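Local coordinates for protein dihydroxyacetone kinase (Citrobacter freundii, PDB 1UN8) that phosphorylates dihydroxyacetone with ATP and a divalent metal, magnesium or calcium, giving dihydroxyacetone phosphate and ADP in glycerol fermentation, at residues A[15-20]-A[64-69]; A[133-138]-A[177-182]; A[151-156]-A[302-307]; A[155-160]-A[325-330]; A[285-290]-A[308-313]. All coordinates share one frame; numbering follows the deposited sequence.

Contact 1. Residues A[15-20]-A[64-69]; sequences DVIDGA and AHVGFI
A20 N bonds to V16 O at 2.9 Å, and this helical turn brings A20 CB round toward V66. Helix 12-22 packs here on the loop that joins strands 52-59 and 76-80 of a mixed sheet. No hydrogen bond crosses between 15-20 and 64-69; the contact is made by methyl groups. V66 leads from a short 3-10 turn and divides its two branches between two helix residues. CG1 lies anti to the backbone N (chi1 171°) and meets A20 CB at 4.1 Å. CG2 lies on the backbone N side and faces I17 CD1 at 4.4 Å. I17 does not start out toward the loop; the end of its chain, CD1, comes near it. Both I17 and V66 also rest on V41 and C79 of the neighbouring strands. The side chain of I17 is about 6 Å from that of the substrate-binding residue S59. The helix also meets the second subunit, where R274 of that subunit forms a salt bridge with D15. Within the loop a cis peptide joins A64 to H65. A64 CB lies over the centre of the H65 ring, 3.9 Å above its plane.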
# COMPACT_ATOMS: atom_id res chain seq x y z
N ASP A 15 -17.78 -2.15 7.87
CA ASP A 15 -16.99 -0.97 8.16
C ASP A 15 -16.09 -0.57 6.97
O ASP A 15 -15.89 0.62 6.69
CB ASP A 15 -16.15 -1.19 9.43
CG ASP A 15 -17.02 -1.36 10.69
OD1 ASP A 15 -18.12 -0.77 10.73
OD2 ASP A 15 -16.60 -2.05 11.63
N VAL A 16 -15.56 -1.57 6.26
CA VAL A 16 -14.71 -1.30 5.10
C VAL A 16 -15.52 -0.56 4.05
O VAL A 16 -15.06 0.40 3.45
CB VAL A 16 -14.15 -2.63 4.48
CG1 VAL A 16 -13.57 -2.38 3.10
CG2 VAL A 16 -13.08 -3.21 5.38
N ILE A 17 -16.75 -1.02 3.83
CA ILE A 17 -17.64 -0.41 2.85
C ILE A 17 -17.90 1.08 3.22
O ILE A 17 -17.75 1.97 2.38
CB ILE A 17 -18.98 -1.18 2.78
CG1 ILE A 17 -18.73 -2.64 2.32
CG2 ILE A 17 -19.98 -0.40 1.90
CD1 ILE A 17 -19.45 -3.07 1.09
N ASP A 18 -18.26 1.33 4.48
CA ASP A 18 -18.51 2.70 4.93
C ASP A 18 -17.29 3.57 4.64
O ASP A 18 -17.41 4.68 4.10
CB ASP A 18 -18.85 2.74 6.43
CG ASP A 18 -20.24 2.17 6.73
OD1 ASP A 18 -21.14 2.33 5.88
OD2 ASP A 18 -20.44 1.58 7.81
N GLY A 19 -16.12 3.06 4.97
CA GLY A 19 -14.92 3.82 4.70
C GLY A 19 -14.70 4.08 3.22
O GLY A 19 -14.22 5.16 2.85
N ALA A 20 -15.04 3.12 2.37
CA ALA A 20 -14.84 3.28 0.93
C ALA A 20 -15.73 4.39 0.38
O ALA A 20 -15.33 5.16 -0.49
CB ALA A 20 -15.16 1.98 0.22
N ALA A 64 -10.70 -3.77 -4.80
CA ALA A 64 -11.66 -4.58 -5.57
C ALA A 64 -12.73 -5.01 -4.59
O ALA A 64 -12.40 -5.35 -3.46
CB ALA A 64 -10.97 -5.80 -6.14
N HIS A 65 -14.00 -4.99 -4.99
CA HIS A 65 -14.42 -4.56 -6.32
C HIS A 65 -15.15 -3.24 -6.25
O HIS A 65 -15.45 -2.62 -7.27
CB HIS A 65 -15.33 -5.62 -6.96
CG HIS A 65 -14.63 -6.90 -7.26
ND1 HIS A 65 -14.00 -7.14 -8.46
CD2 HIS A 65 -14.46 -8.02 -6.51
CE1 HIS A 65 -13.47 -8.36 -8.44
NE2 HIS A 65 -13.73 -8.91 -7.27
N VAL A 66 -15.45 -2.81 -5.02
CA VAL A 66 -16.16 -1.54 -4.80
C VAL A 66 -15.43 -0.35 -5.45
O VAL A 66 -16.07 0.59 -5.90
CB VAL A 66 -16.31 -1.28 -3.29
CG1 VAL A 66 -16.84 0.10 -3.06
CG2 VAL A 66 -17.20 -2.34 -2.63
N GLY A 67 -14.10 -0.41 -5.50
CA GLY A 67 -13.29 0.65 -6.08
C GLY A 67 -13.40 0.72 -7.60
O GLY A 67 -12.90 1.66 -8.24
N PHE A 68 -14.05 -0.28 -8.19
CA PHE A 68 -14.27 -0.24 -9.63
C PHE A 68 -15.73 -0.18 -10.01
O PHE A 68 -16.14 -0.64 -11.07
CB PHE A 68 -13.47 -1.35 -10.31
CG PHE A 68 -12.06 -1.36 -9.86
CD1 PHE A 68 -11.62 -2.32 -8.94
CD2 PHE A 68 -11.15 -0.42 -10.33
CE1 PHE A 68 -10.31 -2.35 -8.50
CE2 PHE A 68 -9.86 -0.44 -9.90
CZ PHE A 68 -9.42 -1.44 -8.96
N ILE A 69 -16.52 0.41 -9.12
CA ILE A 69 -17.94 0.63 -9.37
C ILE A 69 -18.05 2.06 -9.91
O ILE A 69 -17.45 2.99 -9.37
CB ILE A 69 -18.75 0.50 -8.06
CG1 ILE A 69 -18.89 -0.95 -7.64
CG2 ILE A 69 -20.13 1.17 -8.20
CD1 ILE A 69 -19.46 -1.11 -6.26

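Contact 2. Residues A[133-138]-A[177-182]; sequences EMLIVG and REAQYA
The flat group here is the amide of Q180, and L135 CD1 lies over one face of it, above the oxygen end, 3.2 Å from Q180 OE1. At the nitrogen end, a water tilted from the amide plane joins Q180 NE2 to I136 O. Its bond to NE2 is weak at 3.4 Å, whereas the bond it donates to I136 O is 3.1 Å. NE2 has a further partner in S184 OG, one helical turn on, which agrees with the amide being turned this way round. L135 comes from strand 132-137, an outermost strand of the sheet that also holds 104-109, and helix 172-184 packs over the sheet face that L135 points to. With CG anti to the backbone N (chi1 172°), the leucine fork straddles two helix residues. Its other methyl, CD2, touches A179 CB at 3.6 Å and lies 3.4 Å from A179 O. V158 of helix 155-167 adjoins the same leucine. On the other side of the strand, M134 and I136 pack on Y467 and F466 of the second subunit. No direct hydrogen bond joins 133-138 to 177-182. Buried leucine methyls therefore carry the contact, and its polar link is a water bridge, weak on the side of exposed Q180.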
# COMPACT_ATOMS: atom_id res chain seq x y z
N GLU A 133 -26.11 -13.38 -17.75
CA GLU A 133 -24.98 -14.09 -18.32
C GLU A 133 -23.86 -14.08 -17.28
O GLU A 133 -23.73 -13.13 -16.50
CB GLU A 133 -24.51 -13.41 -19.61
CG GLU A 133 -25.44 -13.60 -20.82
CD GLU A 133 -25.79 -15.06 -21.10
OE1 GLU A 133 -24.95 -15.95 -20.84
OE2 GLU A 133 -26.90 -15.31 -21.59
N MET A 134 -23.06 -15.14 -17.25
CA MET A 134 -21.97 -15.21 -16.30
C MET A 134 -20.63 -15.51 -16.96
O MET A 134 -20.53 -16.43 -17.78
CB MET A 134 -22.25 -16.29 -15.25
CG MET A 134 -21.19 -16.37 -14.19
SD MET A 134 -21.71 -17.37 -12.77
CE MET A 134 -20.41 -18.57 -12.82
N LEU A 135 -19.61 -14.73 -16.62
CA LEU A 135 -18.28 -14.94 -17.18
C LEU A 135 -17.31 -15.24 -16.04
O LEU A 135 -17.01 -14.38 -15.22
CB LEU A 135 -17.79 -13.70 -17.93
CG LEU A 135 -16.33 -13.78 -18.37
CD1 LEU A 135 -16.18 -14.93 -19.34
CD2 LEU A 135 -15.86 -12.47 -19.00
N ILE A 136 -16.83 -16.49 -15.99
CA ILE A 136 -15.87 -16.89 -14.97
C ILE A 136 -14.47 -16.51 -15.46
O ILE A 136 -14.04 -16.92 -16.55
CB ILE A 136 -15.89 -18.43 -14.71
CG1 ILE A 136 -17.29 -18.92 -14.34
CG2 ILE A 136 -14.94 -18.76 -13.57
CD1 ILE A 136 -18.23 -18.96 -15.49
N VAL A 137 -13.75 -15.71 -14.66
CA VAL A 137 -12.41 -15.29 -15.03
C VAL A 137 -11.32 -16.11 -14.33
O VAL A 137 -11.29 -16.20 -13.10
CB VAL A 137 -12.20 -13.80 -14.70
CG1 VAL A 137 -10.86 -13.32 -15.26
CG2 VAL A 137 -13.34 -12.98 -15.29
N GLY A 138 -10.43 -16.71 -15.12
CA GLY A 138 -9.35 -17.52 -14.58
C GLY A 138 -8.07 -17.12 -15.27
O GLY A 138 -7.57 -17.84 -16.13
N ARG A 177 -19.59 -11.19 -25.02
CA ARG A 177 -18.65 -11.54 -26.08
C ARG A 177 -17.31 -10.85 -25.86
O ARG A 177 -16.27 -11.50 -25.81
CB ARG A 177 -19.22 -11.13 -27.44
CG ARG A 177 -18.50 -11.76 -28.64
CD ARG A 177 -18.65 -10.94 -29.94
NE ARG A 177 -17.56 -9.97 -30.13
CZ ARG A 177 -16.26 -10.27 -30.25
NH1 ARG A 177 -15.86 -11.54 -30.19
NH2 ARG A 177 -15.36 -9.31 -30.42
N GLU A 178 -17.36 -9.53 -25.75
CA GLU A 178 -16.16 -8.72 -25.56
C GLU A 178 -15.45 -9.02 -24.24
O GLU A 178 -14.22 -9.10 -24.19
CB GLU A 178 -16.53 -7.24 -25.63
CG GLU A 178 -17.01 -6.75 -26.99
CD GLU A 178 -15.95 -6.88 -28.07
OE1 GLU A 178 -14.75 -6.74 -27.76
OE2 GLU A 178 -16.33 -7.10 -29.24
N ALA A 179 -16.25 -9.18 -23.19
CA ALA A 179 -15.73 -9.48 -21.86
C ALA A 179 -14.95 -10.79 -21.91
O ALA A 179 -13.86 -10.91 -21.33
CB ALA A 179 -16.88 -9.59 -20.88
N GLN A 180 -15.52 -11.78 -22.58
CA GLN A 180 -14.86 -13.07 -22.69
C GLN A 180 -13.59 -12.91 -23.52
O GLN A 180 -12.55 -13.49 -23.22
CB GLN A 180 -15.81 -14.09 -23.35
CG GLN A 180 -15.15 -15.42 -23.72
CD GLN A 180 -14.66 -16.24 -22.52
OE1 GLN A 180 -15.46 -16.82 -21.77
NE2 GLN A 180 -13.34 -16.30 -22.34
N TYR A 181 -13.66 -12.09 -24.56
CA TYR A 181 -12.51 -11.85 -25.43
C TYR A 181 -11.37 -11.25 -24.61
O TYR A 181 -10.21 -11.63 -24.78
CB TYR A 181 -12.90 -10.91 -26.58
CG TYR A 181 -11.81 -10.73 -27.62
CD1 TYR A 181 -11.33 -11.82 -28.35
CD2 TYR A 181 -11.26 -9.48 -27.87
CE1 TYR A 181 -10.32 -11.66 -29.31
CE2 TYR A 181 -10.25 -9.31 -28.82
CZ TYR A 181 -9.79 -10.40 -29.54
OH TYR A 181 -8.81 -10.22 -30.49
N ALA A 182 -11.70 -10.31 -23.73
CA ALA A 182 -10.68 -9.69 -22.89
C ALA A 182 -10.08 -10.76 -21.97
O ALA A 182 -8.86 -10.90 -21.87
CB ALA A 182 -11.28 -8.56 -22.07
O HOH W 1 -12.46 -17.29 -19.19

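Contact 3. Residues A[151-156]-A[302-307]; sequences GIAGTI and GFSLTA
A153 and G154 carry the first segment against S304 and T306 of strand 301-309. Before them, I152 opens a type I turn that ends at T155. Its N is held by D139 OD1. Its O takes two bonds from one residue: T155 N at 2.9 Å, and T155 OG1, also at 2.9 Å, which lies in the carbonyl plane. This double grip fixes the turn that faces the strand. A153 points its methyl at the strand, toward two hydroxyls. A153 CB is 3.6 Å from S304 OG, and T306 OG1 lies a little farther off. A153 N donates to a water at 2.9 Å, and the same water bonds S304 OG at 3.1 Å, so the methyl contact is backed by a polar bridge. S304 OG is also hydrogen-bonded to N259 ND2. G154 comes next and has no side chain, so the backbones draw close: the CA atoms of G154 and T306 are 5.8 Å apart. T306 lays CG2 against G154 CA at 3.8 Å. Its OG1 is paired with S188 OG and makes no bond to G154 N, which has a weak one to D139 OD2. T155 then turns away into helix 155-167. The arrangement joins the start of this helix, which packs on strands 104-109 and 132-137 of one sheet, to an inner strand of the other sheet, that of 254-260 and 301-309, in the DhaK unit. It lies near the dihydroxyacetone site: the A153 side chain is about 8 Å from that of K109.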
# COMPACT_ATOMS: atom_id res chain seq x y z
N GLY A 151 -8.81 -16.88 -10.47
CA GLY A 151 -9.02 -15.54 -10.99
C GLY A 151 -8.40 -14.56 -10.01
O GLY A 151 -8.72 -14.56 -8.83
N ILE A 152 -7.49 -13.73 -10.52
CA ILE A 152 -6.81 -12.74 -9.70
C ILE A 152 -6.86 -11.32 -10.32
O ILE A 152 -7.82 -10.97 -10.99
CB ILE A 152 -5.35 -13.19 -9.44
CG1 ILE A 152 -4.60 -13.31 -10.77
CG2 ILE A 152 -5.36 -14.55 -8.67
CD1 ILE A 152 -3.65 -14.48 -10.84
N ALA A 153 -5.82 -10.53 -10.11
CA ALA A 153 -5.77 -9.15 -10.58
C ALA A 153 -6.35 -8.83 -11.96
O ALA A 153 -7.09 -7.86 -12.12
CB ALA A 153 -4.35 -8.63 -10.49
N GLY A 154 -6.02 -9.65 -12.95
CA GLY A 154 -6.51 -9.41 -14.30
C GLY A 154 -8.01 -9.21 -14.40
O GLY A 154 -8.50 -8.57 -15.32
N THR A 155 -8.74 -9.77 -13.44
CA THR A 155 -10.18 -9.66 -13.45
C THR A 155 -10.65 -8.22 -13.70
O THR A 155 -11.57 -8.00 -14.47
CB THR A 155 -10.79 -10.14 -12.11
OG1 THR A 155 -10.47 -11.52 -11.89
CG2 THR A 155 -12.31 -9.96 -12.12
N ILE A 156 -10.01 -7.25 -13.06
CA ILE A 156 -10.45 -5.88 -13.24
C ILE A 156 -10.24 -5.40 -14.67
O ILE A 156 -10.93 -4.49 -15.13
CB ILE A 156 -9.76 -4.91 -12.26
CG1 ILE A 156 -8.25 -4.90 -12.49
CG2 ILE A 156 -10.15 -5.26 -10.82
CD1 ILE A 156 -7.64 -3.51 -12.40
N GLY A 302 3.43 -9.32 -1.51
CA GLY A 302 3.74 -9.88 -2.81
C GLY A 302 3.17 -8.95 -3.88
O GLY A 302 2.49 -7.96 -3.54
N PHE A 303 3.43 -9.23 -5.15
CA PHE A 303 2.91 -8.39 -6.22
C PHE A 303 2.53 -9.29 -7.38
O PHE A 303 2.93 -10.45 -7.41
CB PHE A 303 3.95 -7.36 -6.67
CG PHE A 303 5.16 -7.96 -7.34
CD1 PHE A 303 5.16 -8.23 -8.71
CD2 PHE A 303 6.30 -8.28 -6.59
CE1 PHE A 303 6.27 -8.80 -9.34
CE2 PHE A 303 7.42 -8.86 -7.21
CZ PHE A 303 7.41 -9.12 -8.58
N SER A 304 1.73 -8.78 -8.31
CA SER A 304 1.37 -9.59 -9.47
C SER A 304 1.60 -8.79 -10.74
O SER A 304 1.59 -7.57 -10.72
CB SER A 304 -0.07 -10.07 -9.36
OG SER A 304 -0.98 -8.98 -9.35
N LEU A 305 1.86 -9.51 -11.82
CA LEU A 305 2.07 -8.90 -13.12
C LEU A 305 1.02 -9.46 -14.06
O LEU A 305 0.93 -10.68 -14.25
CB LEU A 305 3.45 -9.23 -13.65
CG LEU A 305 4.61 -8.57 -12.91
CD1 LEU A 305 5.93 -9.12 -13.43
CD2 LEU A 305 4.52 -7.07 -13.10
N THR A 306 0.21 -8.57 -14.63
CA THR A 306 -0.83 -8.98 -15.58
C THR A 306 -0.58 -8.39 -16.96
O THR A 306 -0.43 -7.17 -17.11
CB THR A 306 -2.23 -8.54 -15.14
OG1 THR A 306 -2.57 -9.15 -13.90
CG2 THR A 306 -3.24 -8.95 -16.19
N ALA A 307 -0.54 -9.25 -17.96
CA ALA A 307 -0.34 -8.82 -19.34
C ALA A 307 -1.63 -9.08 -20.11
O ALA A 307 -2.21 -10.17 -20.02
CB ALA A 307 0.81 -9.59 -19.97
O HOH W 2 -3.24 -10.99 -8.91

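Contact 4. Residues A[155-160]-A[325-330]; sequences TILVHK and SNWPTP
The K160 chain leaves its helix with CG opposite the backbone N (chi1 -162°) and bends again at chi2 and chi4, while W327 swings its CG the same way (chi1 172°); together these turns lay the lysine chain over the indole. The motif is a CH-pi contact over the indole face, with an off-centre cation-pi component, between helix 155-167 and the irregular segment 325-330. K160 CE stands over the W327 five-membered ring, 3.6 Å from its centroid and 24° off the normal. The ammonium lies farther out, with NZ 5.0 Å from the same centroid. Its main partners are the carbonyls of A317 and T320 at the end of helix 314-319, with a weak bond to L318 O. These bonds fix the end of the chain and leave its methylenes to cover the ring. P328 CD lies over the opposite face, 3.5 Å above the W327 plane and toward the rim. The benzo end points to the helix. L157 CD2 lies at its edge, 4.0 Å from W327 CH2. The contact ties the helix to the chain that leaves helix 314-319. H159 NE2 on the same helix is hydrogen-bonded to H65 ND1, in the loop that follows substrate-binding H61. I156 completes the ring's surroundings, its CD1 approaching W327 CZ3 obliquely at 3.8 Å.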
# COMPACT_ATOMS: atom_id res chain seq x y z
N THR A 155 -8.74 -9.77 -13.44
CA THR A 155 -10.18 -9.66 -13.45
C THR A 155 -10.65 -8.22 -13.70
O THR A 155 -11.57 -8.00 -14.47
CB THR A 155 -10.79 -10.14 -12.11
OG1 THR A 155 -10.47 -11.52 -11.89
CG2 THR A 155 -12.31 -9.96 -12.12
N ILE A 156 -10.01 -7.25 -13.06
CA ILE A 156 -10.45 -5.88 -13.24
C ILE A 156 -10.24 -5.40 -14.67
O ILE A 156 -10.93 -4.49 -15.13
CB ILE A 156 -9.76 -4.91 -12.26
CG1 ILE A 156 -8.25 -4.90 -12.49
CG2 ILE A 156 -10.15 -5.26 -10.82
CD1 ILE A 156 -7.64 -3.51 -12.40
N LEU A 157 -9.28 -5.97 -15.38
CA LEU A 157 -9.09 -5.55 -16.76
C LEU A 157 -10.32 -6.01 -17.52
O LEU A 157 -10.71 -5.40 -18.52
CB LEU A 157 -7.83 -6.16 -17.36
CG LEU A 157 -6.52 -5.71 -16.73
CD1 LEU A 157 -5.37 -6.33 -17.52
CD2 LEU A 157 -6.42 -4.19 -16.73
N VAL A 158 -10.94 -7.08 -17.03
CA VAL A 158 -12.14 -7.60 -17.66
C VAL A 158 -13.29 -6.65 -17.35
O VAL A 158 -14.13 -6.37 -18.21
CB VAL A 158 -12.46 -9.03 -17.16
CG1 VAL A 158 -13.80 -9.49 -17.71
CG2 VAL A 158 -11.37 -9.99 -17.61
N HIS A 159 -13.33 -6.13 -16.13
CA HIS A 159 -14.38 -5.19 -15.76
C HIS A 159 -14.31 -3.99 -16.70
O HIS A 159 -15.32 -3.52 -17.20
CB HIS A 159 -14.20 -4.68 -14.32
CG HIS A 159 -14.51 -5.69 -13.25
ND1 HIS A 159 -15.14 -6.88 -13.52
CD2 HIS A 159 -14.34 -5.64 -11.91
CE1 HIS A 159 -15.35 -7.53 -12.38
NE2 HIS A 159 -14.87 -6.79 -11.39
N LYS A 160 -13.09 -3.52 -16.94
CA LYS A 160 -12.85 -2.36 -17.79
C LYS A 160 -13.46 -2.50 -19.18
O LYS A 160 -14.13 -1.60 -19.67
CB LYS A 160 -11.34 -2.13 -17.92
CG LYS A 160 -10.97 -0.73 -18.41
CD LYS A 160 -11.56 0.34 -17.49
CE LYS A 160 -11.14 1.74 -17.92
NZ LYS A 160 -11.65 2.10 -19.28
N SER A 325 -13.51 4.88 -7.81
CA SER A 325 -12.60 5.29 -6.76
C SER A 325 -11.16 4.92 -7.00
O SER A 325 -10.25 5.59 -6.51
CB SER A 325 -13.02 4.68 -5.42
OG SER A 325 -14.33 5.08 -5.06
N ASN A 326 -10.92 3.83 -7.75
CA ASN A 326 -9.53 3.38 -7.87
C ASN A 326 -8.96 2.99 -9.24
O ASN A 326 -7.84 2.51 -9.31
CB ASN A 326 -9.32 2.21 -6.90
CG ASN A 326 -9.59 2.60 -5.47
OD1 ASN A 326 -8.71 3.07 -4.76
ND2 ASN A 326 -10.82 2.36 -5.03
N TRP A 327 -9.70 3.17 -10.34
CA TRP A 327 -9.12 2.80 -11.62
C TRP A 327 -7.94 3.73 -11.85
O TRP A 327 -8.06 4.95 -11.72
CB TRP A 327 -10.17 2.85 -12.76
CG TRP A 327 -9.52 2.67 -14.08
CD1 TRP A 327 -9.17 3.65 -14.98
CD2 TRP A 327 -9.07 1.44 -14.64
NE1 TRP A 327 -8.52 3.09 -16.05
CE2 TRP A 327 -8.44 1.74 -15.87
CE3 TRP A 327 -9.12 0.10 -14.21
CZ2 TRP A 327 -7.88 0.75 -16.69
CZ3 TRP A 327 -8.56 -0.88 -15.02
CH2 TRP A 327 -7.95 -0.55 -16.25
N PRO A 328 -6.78 3.15 -12.21
CA PRO A 328 -5.59 3.94 -12.51
C PRO A 328 -5.44 4.20 -14.01
O PRO A 328 -5.57 3.28 -14.82
CB PRO A 328 -4.48 3.06 -11.99
CG PRO A 328 -4.97 1.70 -12.40
CD PRO A 328 -6.45 1.72 -12.07
N THR A 329 -5.18 5.45 -14.37
CA THR A 329 -5.01 5.82 -15.76
C THR A 329 -3.72 5.23 -16.31
O THR A 329 -2.64 5.54 -15.83
CB THR A 329 -4.94 7.35 -15.92
OG1 THR A 329 -6.20 7.92 -15.55
CG2 THR A 329 -4.60 7.74 -17.36
N PRO A 330 -3.83 4.36 -17.33
CA PRO A 330 -2.66 3.73 -17.94
C PRO A 330 -1.64 4.76 -18.42
O PRO A 330 -2.00 5.84 -18.87
CB PRO A 330 -3.27 2.95 -19.11
CG PRO A 330 -4.63 2.59 -18.58
CD PRO A 330 -5.08 3.87 -17.95

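Contact 5. Residues A[285-290]-A[308-313]; sequences IDWLIG and IVLEES
L310 CD1 meets the edge of the W287 indole, in the ring plane, 3.9 Å from W287 CD1. L310 is the centre of an inverse gamma turn where the chain leaves strand 301-309, and W287 lies on 285-292, an outermost strand of the sheet that holds both, together with 254-260. The leucine chain and the indole run at about a right angle, so one methyl does the touching. The same methyl is 4.3 Å from D286 OD2, a looser approach to a carboxylate. D286 and W287 follow each other in sequence, yet both side chains start toward L310. The backbone of D286 (psi -14°) departs from extended strand values, which lets neighbours share one side. The next shell holds both polar ends. D286 OD2 forms a salt bridge with R253, so the charge beside the leucine is probably balanced. W287 NE1 bonds to E315 OE1 on helix 314-319, which fixes the turn of the indole. L310 also packs on E315. W287 also packs on L319 and P332. Strand 254-260 runs between the two strands, and its backbone pairs with both D286 and W287. The contact therefore reaches across this strand at one end of the sheet, near the surface and away from the substrate residues. The turn that presents L310 has one weak bond, E311 N to V309 O, at 3.1 Å.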
# COMPACT_ATOMS: atom_id res chain seq x y z
N ILE A 285 5.63 -3.43 -24.62
CA ILE A 285 4.77 -2.68 -23.71
C ILE A 285 4.42 -1.29 -24.22
O ILE A 285 5.31 -0.51 -24.54
CB ILE A 285 5.44 -2.47 -22.34
CG1 ILE A 285 6.07 -3.78 -21.85
CG2 ILE A 285 4.41 -1.96 -21.34
CD1 ILE A 285 5.36 -4.46 -20.77
N ASP A 286 3.13 -0.97 -24.26
CA ASP A 286 2.71 0.36 -24.71
C ASP A 286 2.03 1.07 -23.56
O ASP A 286 1.81 2.28 -23.62
CB ASP A 286 1.74 0.28 -25.90
CG ASP A 286 2.42 -0.18 -27.18
OD1 ASP A 286 3.61 0.16 -27.38
OD2 ASP A 286 1.76 -0.86 -28.00
N TRP A 287 1.69 0.31 -22.53
CA TRP A 287 1.05 0.90 -21.36
C TRP A 287 1.35 0.17 -20.06
O TRP A 287 1.50 -1.04 -20.03
CB TRP A 287 -0.48 0.96 -21.54
CG TRP A 287 -0.95 1.65 -22.79
CD1 TRP A 287 -1.28 1.05 -23.98
CD2 TRP A 287 -1.12 3.05 -22.98
NE1 TRP A 287 -1.65 2.00 -24.89
CE2 TRP A 287 -1.56 3.24 -24.31
CE3 TRP A 287 -0.95 4.18 -22.16
CZ2 TRP A 287 -1.83 4.51 -24.84
CZ3 TRP A 287 -1.22 5.43 -22.68
CH2 TRP A 287 -1.65 5.59 -24.01
N LEU A 288 1.46 0.95 -18.98
CA LEU A 288 1.66 0.41 -17.64
C LEU A 288 0.44 0.81 -16.82
O LEU A 288 -0.05 1.93 -16.92
CB LEU A 288 2.89 0.99 -16.97
CG LEU A 288 4.26 0.46 -17.38
CD1 LEU A 288 5.30 1.09 -16.48
CD2 LEU A 288 4.32 -1.05 -17.26
N ILE A 289 -0.07 -0.13 -16.03
CA ILE A 289 -1.19 0.15 -15.15
C ILE A 289 -0.60 -0.15 -13.77
O ILE A 289 -0.35 -1.31 -13.42
CB ILE A 289 -2.41 -0.78 -15.42
CG1 ILE A 289 -2.91 -0.65 -16.86
CG2 ILE A 289 -3.54 -0.39 -14.50
CD1 ILE A 289 -2.00 -1.29 -17.88
N GLY A 290 -0.34 0.91 -13.01
CA GLY A 290 0.26 0.76 -11.70
C GLY A 290 1.72 1.16 -11.82
O GLY A 290 2.07 1.75 -12.84
N ILE A 308 -2.10 -8.07 -20.82
CA ILE A 308 -3.30 -8.18 -21.65
C ILE A 308 -2.90 -7.82 -23.09
O ILE A 308 -2.25 -6.80 -23.32
CB ILE A 308 -4.42 -7.23 -21.19
CG1 ILE A 308 -5.57 -7.32 -22.18
CG2 ILE A 308 -3.90 -5.79 -21.08
CD1 ILE A 308 -6.90 -7.64 -21.53
N VAL A 309 -3.28 -8.67 -24.04
CA VAL A 309 -2.95 -8.46 -25.44
C VAL A 309 -3.81 -7.35 -26.02
O VAL A 309 -5.03 -7.37 -25.90
CB VAL A 309 -3.17 -9.74 -26.27
CG1 VAL A 309 -2.82 -9.48 -27.73
CG2 VAL A 309 -2.33 -10.87 -25.71
N LEU A 310 -3.17 -6.37 -26.65
CA LEU A 310 -3.90 -5.26 -27.23
C LEU A 310 -4.35 -5.54 -28.66
O LEU A 310 -3.77 -5.05 -29.63
CB LEU A 310 -3.03 -4.00 -27.19
CG LEU A 310 -2.57 -3.59 -25.79
CD1 LEU A 310 -1.65 -2.37 -25.89
CD2 LEU A 310 -3.77 -3.28 -24.92
N GLU A 311 -5.39 -6.35 -28.80
CA GLU A 311 -5.94 -6.68 -30.10
C GLU A 311 -7.36 -6.12 -30.14
O GLU A 311 -8.04 -6.05 -29.12
CB GLU A 311 -6.01 -8.21 -30.32
CG GLU A 311 -4.66 -8.94 -30.46
CD GLU A 311 -3.88 -8.57 -31.72
OE1 GLU A 311 -4.51 -8.48 -32.80
OE2 GLU A 311 -2.64 -8.39 -31.65
N GLU A 312 -7.79 -5.70 -31.33
CA GLU A 312 -9.13 -5.18 -31.51
C GLU A 312 -9.49 -4.02 -30.60
O GLU A 312 -8.72 -3.07 -30.42
CB GLU A 312 -10.15 -6.31 -31.31
CG GLU A 312 -9.84 -7.61 -32.07
CD GLU A 312 -9.96 -7.48 -33.59
OE1 GLU A 312 -11.05 -7.08 -34.07
OE2 GLU A 312 -8.97 -7.78 -34.29
N SER A 313 -10.67 -4.13 -30.00
CA SER A 313 -11.21 -3.11 -29.12
C SER A 313 -10.58 -3.02 -27.73
O SER A 313 -10.83 -2.06 -27.00
CB SER A 313 -12.72 -3.35 -28.97
OG SER A 313 -13.37 -3.29 -30.22

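All five contacts lie in the DhaK part of the chain, which holds the substrate residues. Contacts 1 and 2 border the sheet of strands 52-59, 104-109 and 132-137, with centres about 23 Å apart, and both touch the second subunit. Contacts 3 and 5 share strand 301-309 of the other sheet, with 254-260 and 285-292. Contacts 3 and 4 share helix 155-167, and their centres are about 11 Å apart. Contact 4 reaches contact 1 through N326 with G67, and contact 5 through P328 on I289. Along the chain contact 1 closes first, contacts 2 and 3 interleave, and contact 5 falls between the segments of contact 4. Helix 155-167 touches both sheets, and contacts 1, 3 and 4 come close to substrate residues.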